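Local coordinates for ribonuclease (Nicotiana glutinosa, PDB 1IYB), which probably cleaves single-stranded RNA as a T2-family ribonuclease and binds guanosine-5'-monophosphate in its base-recognition pocket, at residues Phe13-Pro18 / Ile125-Ile130. Sequence-based numbering, arbitrary orientation.
Sequences FVQQWP and INLLEI. With 5GP (guanosine-5'-monophosphate), chain C.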
loop_
_atom_site.group_PDB
_atom_site.type_symbol
_atom_site.label_atom_id
_atom_site.label_comp_id
_atom_site.label_asym_id
_atom_site.label_seq_id
_atom_site.Cartn_x
_atom_site.Cartn_y
_atom_site.Cartn_z
ATOM N N PHE A 13 -1.307 12.008 13.103
ATOM C CA PHE A 13 -1.653 13.275 12.463
ATOM C C PHE A 13 -0.294 13.735 11.951
ATOM O O PHE A 13 0.600 14.057 12.739
ATOM C CB PHE A 13 -2.232 14.285 13.459
ATOM C CG PHE A 13 -2.449 15.651 12.867
ATOM C CD1 PHE A 13 -3.224 15.818 11.720
ATOM C CD2 PHE A 13 -1.857 16.769 13.441
ATOM C CE1 PHE A 13 -3.403 17.084 11.152
ATOM C CE2 PHE A 13 -2.032 18.037 12.879
ATOM C CZ PHE A 13 -2.804 18.194 11.737
ATOM N N VAL A 14 -0.141 13.748 10.629
ATOM C CA VAL A 14 1.133 14.072 9.997
ATOM C C VAL A 14 1.207 15.425 9.303
ATOM O O VAL A 14 0.345 15.764 8.496
ATOM C CB VAL A 14 1.477 12.974 8.960
ATOM C CG1 VAL A 14 2.886 13.174 8.419
ATOM C CG2 VAL A 14 1.327 11.599 9.600
ATOM N N GLN A 15 2.251 16.184 9.626
ATOM C CA GLN A 15 2.483 17.494 9.023
ATOM C C GLN A 15 3.845 17.496 8.332
ATOM O O GLN A 15 4.798 16.879 8.818
ATOM C CB GLN A 15 2.446 18.594 10.085
ATOM C CG GLN A 15 1.084 18.786 10.718
ATOM C CD GLN A 15 1.039 20.013 11.606
ATOM O OE1 GLN A 15 1.173 21.140 11.124
ATOM N NE2 GLN A 15 0.864 19.803 12.906
ATOM N N GLN A 16 3.929 18.186 7.197
ATOM C CA GLN A 16 5.164 18.254 6.423
ATOM C C GLN A 16 5.737 19.663 6.386
ATOM O O GLN A 16 4.995 20.650 6.413
ATOM C CB GLN A 16 4.907 17.787 4.979
ATOM C CG GLN A 16 3.864 18.627 4.229
ATOM C CD GLN A 16 3.752 18.274 2.748
ATOM O OE1 GLN A 16 4.364 17.315 2.273
ATOM N NE2 GLN A 16 2.962 19.052 2.012
ATOM N N TRP A 17 7.064 19.751 6.331
ATOM C CA TRP A 17 7.735 21.039 6.244
ATOM C C TRP A 17 8.006 21.301 4.764
ATOM O O TRP A 17 8.770 20.577 4.131
ATOM C CB TRP A 17 9.058 21.026 7.016
ATOM C CG TRP A 17 9.784 22.322 6.873
ATOM C CD1 TRP A 17 11.014 22.520 6.303
ATOM C CD2 TRP A 17 9.295 23.617 7.235
ATOM N NE1 TRP A 17 11.312 23.862 6.283
ATOM C CE2 TRP A 17 10.276 24.558 6.849
ATOM C CE3 TRP A 17 8.119 24.076 7.847
ATOM C CZ2 TRP A 17 10.115 25.934 7.053
ATOM C CZ3 TRP A 17 7.958 25.446 8.050
ATOM C CH2 TRP A 17 8.955 26.359 7.652
ATOM N N PRO A 18 7.374 22.335 4.191
ATOM C CA PRO A 18 7.588 22.629 2.771
ATOM C C PRO A 18 9.046 22.825 2.355
ATOM O O PRO A 18 9.436 22.450 1.247
ATOM C CB PRO A 18 6.719 23.870 2.533
ATOM C CG PRO A 18 6.607 24.495 3.892
ATOM C CD PRO A 18 6.440 23.301 4.795
ATOM N N ILE A 125 -2.061 22.323 16.997
ATOM C CA ILE A 125 -0.636 22.018 17.022
ATOM C C ILE A 125 0.151 22.823 15.990
ATOM O O ILE A 125 0.449 22.328 14.900
ATOM C CB ILE A 125 -0.427 20.513 16.765
ATOM C CG1 ILE A 125 -1.311 19.710 17.724
ATOM C CG2 ILE A 125 1.037 20.142 16.943
ATOM C CD1 ILE A 125 -1.366 18.238 17.424
ATOM N N ASN A 126 0.479 24.064 16.338
ATOM C CA ASN A 126 1.241 24.937 15.446
ATOM C C ASN A 126 2.715 24.638 15.683
ATOM O O ASN A 126 3.339 25.197 16.588
ATOM C CB ASN A 126 0.954 26.404 15.762
ATOM C CG ASN A 126 1.506 27.345 14.707
ATOM O OD1 ASN A 126 2.606 27.147 14.197
ATOM N ND2 ASN A 126 0.744 28.386 14.384
ATOM N N LEU A 127 3.265 23.753 14.864
ATOM C CA LEU A 127 4.652 23.335 15.000
ATOM C C LEU A 127 5.683 24.433 14.796
ATOM O O LEU A 127 6.676 24.488 15.517
ATOM C CB LEU A 127 4.929 22.178 14.046
ATOM C CG LEU A 127 4.111 20.924 14.356
ATOM C CD1 LEU A 127 4.249 19.930 13.214
ATOM C CD2 LEU A 127 4.582 20.317 15.672
ATOM N N LEU A 128 5.463 25.307 13.820
ATOM C CA LEU A 128 6.418 26.380 13.582
ATOM C C LEU A 128 6.528 27.261 14.820
ATOM O O LEU A 128 7.629 27.586 15.261
ATOM C CB LEU A 128 5.998 27.232 12.384
ATOM C CG LEU A 128 6.949 28.392 12.059
ATOM C CD1 LEU A 128 8.285 27.842 11.592
ATOM C CD2 LEU A 128 6.335 29.282 10.989
ATOM N N GLU A 129 5.388 27.642 15.389
ATOM C CA GLU A 129 5.399 28.492 16.575
ATOM C C GLU A 129 5.989 27.802 17.795
ATOM O O GLU A 129 6.672 28.434 18.598
ATOM C CB GLU A 129 3.993 29.004 16.883
ATOM C CG GLU A 129 3.540 30.091 15.915
ATOM C CD GLU A 129 2.234 30.737 16.330
ATOM O OE1 GLU A 129 1.209 30.032 16.364
ATOM O OE2 GLU A 129 2.234 31.953 16.623
ATOM N N ILE A 130 5.725 26.509 17.939
ATOM C CA ILE A 130 6.264 25.753 19.060
ATOM C C ILE A 130 7.784 25.711 18.946
ATOM O O ILE A 130 8.499 25.980 19.912
ATOM C CB ILE A 130 5.734 24.299 19.072
ATOM C CG1 ILE A 130 4.251 24.283 19.444
ATOM C CG2 ILE A 130 6.553 23.451 20.041
ATOM C CD1 ILE A 130 3.588 22.940 19.215
HETATM P P 5GP C . 0.452 8.997 1.871
HETATM O O1P 5GP C . 0.275 7.556 2.070
HETATM O O2P 5GP C . -0.673 9.805 2.489
HETATM O O3P 5GP C . 1.844 9.460 2.426
HETATM O "O5'" 5GP C . 0.507 9.423 0.291
HETATM C "C5'" 5GP C . 0.852 10.795 -0.128
HETATM C "C4'" 5GP C . 0.852 11.016 -1.660
HETATM O "O4'" 5GP C . 0.146 12.315 -1.896
HETATM C "C3'" 5GP C . 2.175 11.210 -2.397
HETATM O "O3'" 5GP C . 2.801 9.997 -2.783
HETATM C "C2'" 5GP C . 1.814 12.057 -3.623
HETATM O "O2'" 5GP C . 1.394 11.248 -4.742
HETATM C "C1'" 5GP C . 0.704 12.951 -3.095
HETATM N N9 5GP C . 0.974 14.405 -2.864
HETATM C C8 5GP C . 0.434 15.509 -3.486
HETATM N N7 5GP C . 0.795 16.673 -2.988
HETATM C C5 5GP C . 1.656 16.289 -1.940
HETATM C C6 5GP C . 2.370 17.124 -1.017
HETATM O O6 5GP C . 2.379 18.348 -0.952
HETATM N N1 5GP C . 3.141 16.346 -0.097
HETATM C C2 5GP C . 3.187 14.953 -0.102
HETATM N N2 5GP C . 3.980 14.427 0.854
HETATM N N3 5GP C . 2.516 14.168 -0.965
HETATM C C4 5GP C . 1.771 14.906 -1.857
HETATM O O HOH W 1 1.760 23.418 12.270
#
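The rings of F13 and W17 both meet the 125-130 segment obliquely: CD1 of I125 comes within 4.3 Å of CD2 on F13, and a methyl of L128 approaches the far end of the W17 indole, one face of which carries CD of P18. Between them, the side-chain amide of Q15 makes the polar link. In this ribonuclease T2 fold, strand 10-16 is an inner strand of the four-stranded antiparallel sheet, packed here against the link after helix 111-124 and the first turn of helix 127-133.

Q15 has CG beside its backbone N (chi1 -66°) and an extended chain beyond, which carries the amide across to that link. NE2 donates to the carbonyl O of I125 at 3.2 Å, nearly straight at 172°; the acceptor lies close to the amide plane, and the donor sits in the carbonyl plane. OE1 takes a 2.6 Å hydrogen bond from a water, which in turn accepts from L127 N at the first turn of the helix. L127 reaches back from the opposite direction, its CD1 3.4 Å from NE2 and also touching CB and CD of Q15. Replacing Q15 by an alanine is likely to leave the I125 carbonyl without this donor and the bridging water without this acceptor, and to open a gap beside L127.

W17 NE1 is hydrogen-bonded to the carbonyl O of P206, and F205 meets the indole edge-to-face. On the strand's other side Q16 reads the guanine: its NE2 donates to O6, while OE1 accepts from N2 and, at 2.8 Å, from N1.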